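Local coordinates for protein thermostable carboxypeptidase 1 (Pyrococcus furiosus, PDB 1KA2) that removes amino acids one by one from the C-terminus of peptides with broad specificity, as a cobalt-dependent metallocarboxypeptidase of the M32 family, at residues A[310-320]-A[333-343]; A[111-119]-A[409-417]. One frame throughout, in Å; residues are numbered along the deposited sequence.

Contact 1. Residues A[310-320]-A[333-343]; sequences GRSKEFVELIY and YTPEDVYLYFN
N343 ND2 gives to R311 O, while R311 NH1 gives to F342 O, where two capped helices, 313-326 and 335-342, pack at an angle of 130° between their local directions in the helical M32 peptidase fold. The amide of N343 meets R311 O at 2.9 Å from ND2, in the carbonyl plane on a lone pair, and sends its other hydrogen to Y339 O, a carbonyl of the helix that N343 follows; both acceptors lie in the amide plane, which fixes the rotation of that group. R311 O also accepts from K497 NZ. R311 NH1 reaches F342 O at 2.6 Å, nearly within the guanidinium plane, while R311 NE is taken by N307 OD1.

K313 bends at chi2 (63°); its CD packs 3.6 Å from Y339 CD1, the chain running across the ring, and its NZ forms a 2.6 Å salt bridge with E336 OE2, met from above the carboxylate plane. NZ also makes a weak bond to P335 O. V316 is a knob among P335, V338, Y339 and F342, with its CG1 3.9 Å from V338 CB.

T334 and D337 form a capping box on helix 335-342. S312 OG accepts from F315 N as the N-cap of helix 313-326 and is also hydrogen-bonded to I309 O. P335 CD lies over the Y320 ring, 3.7 Å from its centroid, and Y320 OH donates in the carbonyl plane to a lone pair of Y333 O at 2.9 Å.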
loop_
_atom_site.group_PDB
_atom_site.type_symbol
_atom_site.label_atom_id
_atom_site.label_comp_id
_atom_site.label_asym_id
_atom_site.label_seq_id
_atom_site.Cartn_x
_atom_site.Cartn_y
_atom_site.Cartn_z
ATOM N N GLY A 310 -24.859 -11.637 -14.124
ATOM C CA GLY A 310 -25.029 -10.214 -14.361
ATOM C C GLY A 310 -25.846 -9.772 -15.562
ATOM O O GLY A 310 -26.427 -8.694 -15.532
ATOM N N ARG A 311 -25.903 -10.576 -16.617
ATOM C CA ARG A 311 -26.678 -10.189 -17.794
ATOM C C ARG A 311 -27.987 -10.976 -17.880
ATOM O O ARG A 311 -28.718 -10.877 -18.868
ATOM C CB ARG A 311 -25.859 -10.385 -19.082
ATOM C CG ARG A 311 -24.691 -9.429 -19.235
ATOM C CD ARG A 311 -23.997 -9.651 -20.564
ATOM N NE ARG A 311 -22.652 -9.089 -20.556
ATOM C CZ ARG A 311 -22.346 -7.820 -20.790
ATOM N NH1 ARG A 311 -23.285 -6.942 -21.070
ATOM N NH2 ARG A 311 -21.084 -7.430 -20.730
ATOM N N SER A 312 -28.271 -11.756 -16.839
ATOM C CA SER A 312 -29.495 -12.553 -16.790
ATOM C C SER A 312 -30.684 -11.661 -16.423
ATOM O O SER A 312 -30.525 -10.648 -15.733
ATOM C CB SER A 312 -29.372 -13.687 -15.761
ATOM O OG SER A 312 -29.496 -13.193 -14.444
ATOM N N LYS A 313 -31.873 -12.039 -16.877
ATOM C CA LYS A 313 -33.081 -11.264 -16.601
ATOM C C LYS A 313 -33.320 -11.094 -15.099
ATOM O O LYS A 313 -33.757 -10.036 -14.641
ATOM C CB LYS A 313 -34.274 -11.959 -17.239
ATOM C CG LYS A 313 -35.559 -11.189 -17.130
ATOM C CD LYS A 313 -35.422 -9.894 -17.879
ATOM C CE LYS A 313 -36.720 -9.127 -17.936
ATOM N NZ LYS A 313 -36.553 -7.958 -18.831
ATOM N N GLU A 314 -33.024 -12.147 -14.342
ATOM C CA GLU A 314 -33.201 -12.133 -12.897
ATOM C C GLU A 314 -32.332 -11.088 -12.190
ATOM O O GLU A 314 -32.808 -10.356 -11.321
ATOM C CB GLU A 314 -32.908 -13.518 -12.313
ATOM C CG GLU A 314 -33.839 -14.636 -12.749
ATOM C CD GLU A 314 -33.640 -15.054 -14.199
ATOM O OE1 GLU A 314 -32.476 -15.125 -14.663
ATOM O OE2 GLU A 314 -34.661 -15.327 -14.859
ATOM N N PHE A 315 -31.056 -11.019 -12.554
ATOM C CA PHE A 315 -30.163 -10.039 -11.936
ATOM C C PHE A 315 -30.699 -8.635 -12.237
ATOM O O PHE A 315 -30.637 -7.735 -11.406
ATOM C CB PHE A 315 -28.722 -10.190 -12.471
ATOM C CG PHE A 315 -27.732 -9.270 -11.800
ATOM C CD1 PHE A 315 -27.254 -9.555 -10.525
ATOM C CD2 PHE A 315 -27.342 -8.084 -12.416
ATOM C CE1 PHE A 315 -26.413 -8.664 -9.860
ATOM C CE2 PHE A 315 -26.501 -7.184 -11.767
ATOM C CZ PHE A 315 -26.033 -7.478 -10.478
ATOM N N VAL A 316 -31.258 -8.465 -13.428
ATOM C CA VAL A 316 -31.814 -7.180 -13.831
ATOM C C VAL A 316 -33.015 -6.786 -12.966
ATOM O O VAL A 316 -33.158 -5.617 -12.583
ATOM C CB VAL A 316 -32.228 -7.189 -15.328
ATOM C CG1 VAL A 316 -33.175 -6.014 -15.621
ATOM C CG2 VAL A 316 -30.960 -7.121 -16.200
ATOM N N GLU A 317 -33.890 -7.754 -12.688
ATOM C CA GLU A 317 -35.073 -7.501 -11.859
ATOM C C GLU A 317 -34.645 -7.169 -10.439
ATOM O O GLU A 317 -35.211 -6.288 -9.813
ATOM C CB GLU A 317 -36.002 -8.716 -11.837
ATOM C CG GLU A 317 -36.676 -9.008 -13.161
ATOM C CD GLU A 317 -37.440 -10.325 -13.164
ATOM O OE1 GLU A 317 -38.039 -10.659 -14.213
ATOM O OE2 GLU A 317 -37.433 -11.014 -12.120
ATOM N N LEU A 318 -33.629 -7.871 -9.951
ATOM C CA LEU A 318 -33.099 -7.662 -8.606
ATOM C C LEU A 318 -32.532 -6.268 -8.360
ATOM O O LEU A 318 -32.717 -5.687 -7.290
ATOM C CB LEU A 318 -31.999 -8.689 -8.330
ATOM C CG LEU A 318 -31.158 -8.414 -7.075
ATOM C CD1 LEU A 318 -32.060 -8.469 -5.835
ATOM C CD2 LEU A 318 -30.016 -9.435 -6.993
ATOM N N ILE A 319 -31.826 -5.745 -9.356
ATOM C CA ILE A 319 -31.189 -4.432 -9.254
ATOM C C ILE A 319 -32.064 -3.283 -9.762
ATOM O O ILE A 319 -31.845 -2.110 -9.418
ATOM C CB ILE A 319 -29.867 -4.417 -10.059
ATOM C CG1 ILE A 319 -29.112 -5.726 -9.841
ATOM C CG2 ILE A 319 -28.996 -3.239 -9.633
ATOM C CD1 ILE A 319 -28.880 -6.093 -8.394
ATOM N N TYR A 320 -33.058 -3.627 -10.577
ATOM C CA TYR A 320 -33.950 -2.636 -11.168
ATOM C C TYR A 320 -34.416 -1.548 -10.194
ATOM O O TYR A 320 -34.271 -0.356 -10.470
ATOM C CB TYR A 320 -35.173 -3.324 -11.801
ATOM C CG TYR A 320 -36.077 -2.358 -12.516
ATOM C CD1 TYR A 320 -35.626 -1.657 -13.632
ATOM C CD2 TYR A 320 -37.363 -2.091 -12.041
ATOM C CE1 TYR A 320 -36.422 -0.713 -14.255
ATOM C CE2 TYR A 320 -38.173 -1.145 -12.659
ATOM C CZ TYR A 320 -37.694 -0.458 -13.767
ATOM O OH TYR A 320 -38.471 0.491 -14.390
ATOM N N TYR A 333 -37.336 4.236 -18.390
ATOM C CA TYR A 333 -37.083 2.886 -18.875
ATOM C C TYR A 333 -37.675 1.791 -17.997
ATOM O O TYR A 333 -37.889 1.975 -16.795
ATOM C CB TYR A 333 -35.579 2.641 -19.049
ATOM C CG TYR A 333 -34.881 3.668 -19.905
ATOM C CD1 TYR A 333 -34.424 4.865 -19.352
ATOM C CD2 TYR A 333 -34.699 3.456 -21.274
ATOM C CE1 TYR A 333 -33.798 5.831 -20.142
ATOM C CE2 TYR A 333 -34.073 4.418 -22.073
ATOM C CZ TYR A 333 -33.625 5.598 -21.499
ATOM O OH TYR A 333 -32.990 6.532 -22.278
ATOM N N THR A 334 -37.929 0.642 -18.615
ATOM C CA THR A 334 -38.497 -0.504 -17.909
ATOM C C THR A 334 -37.409 -1.556 -17.712
ATOM O O THR A 334 -36.322 -1.449 -18.282
ATOM C CB THR A 334 -39.609 -1.154 -18.731
ATOM O OG1 THR A 334 -39.019 -1.976 -19.746
ATOM C CG2 THR A 334 -40.459 -0.081 -19.392
ATOM N N PRO A 335 -37.683 -2.585 -16.894
ATOM C CA PRO A 335 -36.691 -3.639 -16.662
ATOM C C PRO A 335 -36.291 -4.406 -17.929
ATOM O O PRO A 335 -35.192 -4.970 -17.994
ATOM C CB PRO A 335 -37.359 -4.532 -15.606
ATOM C CG PRO A 335 -38.814 -4.214 -15.734
ATOM C CD PRO A 335 -38.826 -2.741 -15.982
ATOM N N GLU A 336 -37.175 -4.434 -18.928
ATOM C CA GLU A 336 -36.864 -5.113 -20.190
ATOM C C GLU A 336 -35.869 -4.232 -20.936
ATOM O O GLU A 336 -34.974 -4.721 -21.619
ATOM C CB GLU A 336 -38.121 -5.308 -21.051
ATOM C CG GLU A 336 -38.645 -6.746 -21.111
ATOM C CD GLU A 336 -37.691 -7.719 -21.804
ATOM O OE1 GLU A 336 -37.347 -7.495 -22.985
ATOM O OE2 GLU A 336 -37.294 -8.721 -21.167
ATOM N N ASP A 337 -36.041 -2.924 -20.798
ATOM C CA ASP A 337 -35.148 -1.968 -21.435
ATOM C C ASP A 337 -33.745 -2.167 -20.883
ATOM O O ASP A 337 -32.761 -2.062 -21.610
ATOM C CB ASP A 337 -35.609 -0.536 -21.151
ATOM C CG ASP A 337 -36.629 -0.039 -22.156
ATOM O OD1 ASP A 337 -37.356 0.926 -21.834
ATOM O OD2 ASP A 337 -36.691 -0.602 -23.269
ATOM N N VAL A 338 -33.661 -2.453 -19.589
ATOM C CA VAL A 338 -32.372 -2.669 -18.956
ATOM C C VAL A 338 -31.834 -4.005 -19.432
ATOM O O VAL A 338 -30.637 -4.145 -19.686
ATOM C CB VAL A 338 -32.480 -2.667 -17.410
ATOM C CG1 VAL A 338 -31.105 -2.907 -16.795
ATOM C CG2 VAL A 338 -33.050 -1.323 -16.924
ATOM N N TYR A 339 -32.722 -4.985 -19.567
ATOM C CA TYR A 339 -32.296 -6.293 -20.036
ATOM C C TYR A 339 -31.667 -6.196 -21.426
ATOM O O TYR A 339 -30.510 -6.570 -21.604
ATOM C CB TYR A 339 -33.461 -7.280 -20.097
ATOM C CG TYR A 339 -32.999 -8.647 -20.531
ATOM C CD1 TYR A 339 -32.336 -9.491 -19.643
ATOM C CD2 TYR A 339 -33.141 -9.066 -21.855
ATOM C CE1 TYR A 339 -31.821 -10.721 -20.061
ATOM C CE2 TYR A 339 -32.626 -10.291 -22.286
ATOM C CZ TYR A 339 -31.969 -11.112 -21.388
ATOM O OH TYR A 339 -31.449 -12.318 -21.811
ATOM N N LEU A 340 -32.423 -5.703 -22.408
ATOM C CA LEU A 340 -31.916 -5.581 -23.776
ATOM C C LEU A 340 -30.597 -4.798 -23.806
ATOM O O LEU A 340 -29.684 -5.114 -24.565
ATOM C CB LEU A 340 -32.963 -4.899 -24.674
ATOM C CG LEU A 340 -34.295 -5.649 -24.872
ATOM C CD1 LEU A 340 -35.273 -4.769 -25.642
ATOM C CD2 LEU A 340 -34.061 -6.966 -25.622
ATOM N N TYR A 341 -30.514 -3.777 -22.963
ATOM C CA TYR A 341 -29.325 -2.942 -22.850
ATOM C C TYR A 341 -28.132 -3.806 -22.424
ATOM O O TYR A 341 -27.076 -3.775 -23.060
ATOM C CB TYR A 341 -29.617 -1.840 -21.826
ATOM C CG TYR A 341 -28.451 -0.995 -21.387
ATOM C CD1 TYR A 341 -27.562 -0.448 -22.315
ATOM C CD2 TYR A 341 -28.268 -0.695 -20.037
ATOM C CE1 TYR A 341 -26.520 0.378 -21.906
ATOM C CE2 TYR A 341 -27.234 0.130 -19.615
ATOM C CZ TYR A 341 -26.362 0.665 -20.552
ATOM O OH TYR A 341 -25.348 1.496 -20.127
ATOM N N PHE A 342 -28.320 -4.602 -21.372
ATOM C CA PHE A 342 -27.265 -5.477 -20.853
ATOM C C PHE A 342 -26.865 -6.609 -21.797
ATOM O O PHE A 342 -25.845 -7.258 -21.587
ATOM C CB PHE A 342 -27.711 -6.113 -19.529
ATOM C CG PHE A 342 -27.451 -5.267 -18.309
ATOM C CD1 PHE A 342 -27.414 -3.882 -18.389
ATOM C CD2 PHE A 342 -27.288 -5.870 -17.063
ATOM C CE1 PHE A 342 -27.221 -3.112 -17.251
ATOM C CE2 PHE A 342 -27.096 -5.108 -15.919
ATOM C CZ PHE A 342 -27.063 -3.725 -16.015
ATOM N N ASN A 343 -27.663 -6.853 -22.831
ATOM C CA ASN A 343 -27.381 -7.952 -23.745
ATOM C C ASN A 343 -27.268 -7.582 -25.207
ATOM O O ASN A 343 -27.380 -8.442 -26.074
ATOM C CB ASN A 343 -28.449 -9.025 -23.582
ATOM C CG ASN A 343 -28.318 -9.776 -22.279
ATOM O OD1 ASN A 343 -27.728 -10.844 -22.233
ATOM N ND2 ASN A 343 -28.856 -9.209 -21.205
#

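Contact 2. Residues A[111-119]-A[409-417]; sequences TTSLATKAW and DIHWAHGSI
W119 lies against I410 and A413 where helix 102-124 meets the short turn 411-414, whose preceding residues D409 and I410 belong, with H411 and W412, to the GXXQDXHW motif predicted for M32 peptidases. Chi1 of W119 is 162°, turning CG away from its backbone N and placing one face of the indole against I410. The six-membered ring takes I410 CA over that face, 3.9 Å from its centroid and 20° off the normal, a CH-pi contact. I410 CG2, itself opposite to the backbone N, comes over the indole as well, 3.7 Å from W119 CZ3, and also rests on a face of the H414 ring, so this methyl touches both aromatic groups. Nearer the helix, the methyl of A413 packs on W119 CB, with A413 CB 3.6 Å away. The indole NE1 is close to D409 O, but the angle is poor; its hydrogen bond goes to L407 O.

With CG beside the backbone N, the imidazole of H414, next to I410, turns back toward the helix although its CB points away. The CD2 edge then faces T116 OG1, in the ring plane. That hydroxyl is held by its own helix: it donates to T112 O from above the carbonyl plane, at 3.2 Å, and T112 O accepts T116 N too. G415, with phi 88°, closes the turn as a Schellman motif: its N bonds W412 O at 2.8 Å, and S416 N bonds H411 O, also at 2.8 Å. Just before it, H414 O receives a weak bond from T112 OG1, 3.1 Å away.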
loop_
_atom_site.group_PDB
_atom_site.type_symbol
_atom_site.label_atom_id
_atom_site.label_comp_id
_atom_site.label_asym_id
_atom_site.label_seq_id
_atom_site.Cartn_x
_atom_site.Cartn_y
_atom_site.Cartn_z
ATOM N N THR A 111 13.646 -4.110 -23.958
ATOM C CA THR A 111 12.816 -4.059 -25.152
ATOM C C THR A 111 11.342 -3.805 -24.811
ATOM O O THR A 111 10.704 -2.919 -25.383
ATOM C CB THR A 111 12.955 -5.376 -25.942
ATOM O OG1 THR A 111 14.346 -5.731 -26.021
ATOM C CG2 THR A 111 12.394 -5.218 -27.354
ATOM N N THR A 112 10.808 -4.576 -23.869
ATOM C CA THR A 112 9.419 -4.430 -23.460
ATOM C C THR A 112 9.097 -3.007 -23.019
ATOM O O THR A 112 8.169 -2.388 -23.546
ATOM C CB THR A 112 9.079 -5.428 -22.327
ATOM O OG1 THR A 112 8.561 -6.632 -22.903
ATOM C CG2 THR A 112 8.067 -4.852 -21.360
ATOM N N SER A 113 9.862 -2.491 -22.059
ATOM C CA SER A 113 9.647 -1.133 -21.560
ATOM C C SER A 113 9.582 -0.118 -22.695
ATOM O O SER A 113 8.647 0.678 -22.777
ATOM C CB SER A 113 10.764 -0.731 -20.594
ATOM O OG SER A 113 10.718 -1.512 -19.412
ATOM N N LEU A 114 10.583 -0.147 -23.565
ATOM C CA LEU A 114 10.637 0.772 -24.691
ATOM C C LEU A 114 9.543 0.510 -25.718
ATOM O O LEU A 114 9.063 1.434 -26.382
ATOM C CB LEU A 114 11.997 0.681 -25.384
ATOM C CG LEU A 114 13.193 1.446 -24.811
ATOM C CD1 LEU A 114 13.593 0.867 -23.468
ATOM C CD2 LEU A 114 14.361 1.356 -25.789
ATOM N N ALA A 115 9.149 -0.749 -25.861
ATOM C CA ALA A 115 8.120 -1.082 -26.833
ATOM C C ALA A 115 6.759 -0.595 -26.357
ATOM O O ALA A 115 5.930 -0.178 -27.162
ATOM C CB ALA A 115 8.085 -2.593 -27.085
ATOM N N THR A 116 6.530 -0.648 -25.047
ATOM C CA THR A 116 5.254 -0.207 -24.496
ATOM C C THR A 116 5.101 1.298 -24.722
ATOM O O THR A 116 4.040 1.770 -25.140
ATOM C CB THR A 116 5.149 -0.521 -22.988
ATOM O OG1 THR A 116 5.073 -1.940 -22.797
ATOM C CG2 THR A 116 3.914 0.136 -22.391
ATOM N N LYS A 117 6.169 2.045 -24.450
ATOM C CA LYS A 117 6.163 3.495 -24.630
ATOM C C LYS A 117 5.953 3.843 -26.099
ATOM O O LYS A 117 5.221 4.782 -26.431
ATOM C CB LYS A 117 7.486 4.100 -24.144
ATOM C CG LYS A 117 7.665 4.093 -22.630
ATOM C CD LYS A 117 6.758 5.123 -21.953
ATOM C CE LYS A 117 7.147 6.551 -22.362
ATOM N NZ LYS A 117 6.347 7.620 -21.698
ATOM N N ALA A 118 6.598 3.084 -26.976
ATOM C CA ALA A 118 6.471 3.323 -28.409
ATOM C C ALA A 118 5.078 2.943 -28.910
ATOM O O ALA A 118 4.548 3.553 -29.843
ATOM C CB ALA A 118 7.537 2.542 -29.167
ATOM N N TRP A 119 4.493 1.926 -28.286
ATOM C CA TRP A 119 3.152 1.467 -28.648
ATOM C C TRP A 119 2.151 2.503 -28.145
ATOM O O TRP A 119 1.144 2.796 -28.802
ATOM C CB TRP A 119 2.856 0.121 -27.976
ATOM C CG TRP A 119 1.403 -0.231 -27.929
ATOM C CD1 TRP A 119 0.674 -0.850 -28.909
ATOM C CD2 TRP A 119 0.481 0.068 -26.875
ATOM N NE1 TRP A 119 -0.639 -0.945 -28.533
ATOM C CE2 TRP A 119 -0.786 -0.389 -27.291
ATOM C CE3 TRP A 119 0.597 0.689 -25.625
ATOM C CZ2 TRP A 119 -1.931 -0.258 -26.492
ATOM C CZ3 TRP A 119 -0.535 0.819 -24.836
ATOM C CH2 TRP A 119 -1.781 0.355 -25.269
ATOM N N ASP A 409 -4.752 -3.153 -28.279
ATOM C CA ASP A 409 -4.333 -3.778 -27.016
ATOM C C ASP A 409 -2.846 -3.666 -26.692
ATOM O O ASP A 409 -2.002 -3.679 -27.582
ATOM C CB ASP A 409 -4.723 -5.253 -27.012
ATOM C CG ASP A 409 -6.221 -5.459 -26.952
ATOM O OD1 ASP A 409 -6.702 -6.430 -27.580
ATOM O OD2 ASP A 409 -6.913 -4.663 -26.268
ATOM N N ILE A 410 -2.540 -3.589 -25.400
ATOM C CA ILE A 410 -1.160 -3.469 -24.910
ATOM C C ILE A 410 -0.385 -4.798 -24.892
ATOM O O ILE A 410 0.833 -4.806 -24.929
ATOM C CB ILE A 410 -1.118 -2.946 -23.440
ATOM C CG1 ILE A 410 -2.206 -1.905 -23.198
ATOM C CG2 ILE A 410 0.241 -2.328 -23.142
ATOM C CD1 ILE A 410 -2.158 -1.266 -21.794
ATOM N N HIS A 411 -1.094 -5.916 -24.829
ATOM C CA HIS A 411 -0.457 -7.229 -24.718
ATOM C C HIS A 411 0.820 -7.523 -25.509
ATOM O O HIS A 411 1.820 -7.944 -24.928
ATOM C CB HIS A 411 -1.492 -8.317 -24.971
ATOM C CG HIS A 411 -2.760 -8.121 -24.200
ATOM N ND1 HIS A 411 -3.325 -9.115 -23.432
ATOM C CD2 HIS A 411 -3.588 -7.056 -24.102
ATOM C CE1 HIS A 411 -4.447 -8.670 -22.894
ATOM N NE2 HIS A 411 -4.628 -7.422 -23.285
ATOM N N TRP A 412 0.813 -7.300 -26.816
ATOM C CA TRP A 412 2.006 -7.594 -27.590
ATOM C C TRP A 412 3.192 -6.734 -27.204
ATOM O O TRP A 412 4.321 -7.227 -27.136
ATOM C CB TRP A 412 1.719 -7.473 -29.095
ATOM C CG TRP A 412 0.833 -8.576 -29.603
ATOM C CD1 TRP A 412 0.332 -9.617 -28.878
ATOM C CD2 TRP A 412 0.335 -8.743 -30.936
ATOM N NE1 TRP A 412 -0.447 -10.418 -29.667
ATOM C CE2 TRP A 412 -0.466 -9.906 -30.938
ATOM C CE3 TRP A 412 0.486 -8.023 -32.130
ATOM C CZ2 TRP A 412 -1.120 -10.371 -32.087
ATOM C CZ3 TRP A 412 -0.162 -8.485 -33.277
ATOM C CH2 TRP A 412 -0.957 -9.651 -33.243
ATOM N N ALA A 413 2.942 -5.454 -26.938
ATOM C CA ALA A 413 4.017 -4.543 -26.566
ATOM C C ALA A 413 4.618 -4.995 -25.234
ATOM O O ALA A 413 5.809 -4.801 -24.985
ATOM C CB ALA A 413 3.498 -3.109 -26.462
ATOM N N HIS A 414 3.796 -5.593 -24.380
ATOM C CA HIS A 414 4.308 -6.078 -23.109
ATOM C C HIS A 414 5.029 -7.404 -23.333
ATOM O O HIS A 414 5.728 -7.893 -22.450
ATOM C CB HIS A 414 3.169 -6.295 -22.100
ATOM C CG HIS A 414 2.712 -5.042 -21.418
ATOM N ND1 HIS A 414 1.655 -5.023 -20.535
ATOM C CD2 HIS A 414 3.173 -3.772 -21.491
ATOM C CE1 HIS A 414 1.482 -3.788 -20.094
ATOM N NE2 HIS A 414 2.388 -3.012 -20.657
ATOM N N GLY A 415 4.869 -7.977 -24.519
ATOM C CA GLY A 415 5.486 -9.259 -24.785
ATOM C C GLY A 415 4.571 -10.400 -24.366
ATOM O O GLY A 415 5.003 -11.551 -24.287
ATOM N N SER A 416 3.311 -10.097 -24.076
ATOM C CA SER A 416 2.392 -11.151 -23.668
ATOM C C SER A 416 1.827 -11.865 -24.896
ATOM O O SER A 416 0.707 -11.617 -25.316
ATOM C CB SER A 416 1.258 -10.568 -22.828
ATOM O OG SER A 416 1.801 -9.946 -21.688
ATOM N N ILE A 417 2.628 -12.753 -25.471
ATOM C CA ILE A 417 2.244 -13.522 -26.654
ATOM C C ILE A 417 1.856 -14.929 -26.148
ATOM O O ILE A 417 2.667 -15.600 -25.501
ATOM C CB ILE A 417 3.435 -13.637 -27.621
ATOM C CG1 ILE A 417 3.855 -12.236 -28.078
ATOM C CG2 ILE A 417 3.071 -14.538 -28.780
ATOM C CD1 ILE A 417 2.894 -11.588 -28.984
#

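How the contacts relate
Along the chain the order is 111-119, 310-320, 333-343, 409-417, so contact 2 joins segments 290 residues apart and contact 1, a local pairing with 12 residues between its segments, falls within that span. Their centres are 38 Å apart and their nearest atoms about 15 Å, without touching, and they share no helix: contact 1 uses helices 313-326 and 335-342, contact 2 helix 102-124 and turn 411-414. All four segments belong to the one largely helical M32 peptidase fold. The side chain of R311 in contact 1 lies about 8 Å from that of the metal ligand H269, whereas contact 2 lies away from the catalytic site, its D409 side chain about 13 Å from the magnesium ion.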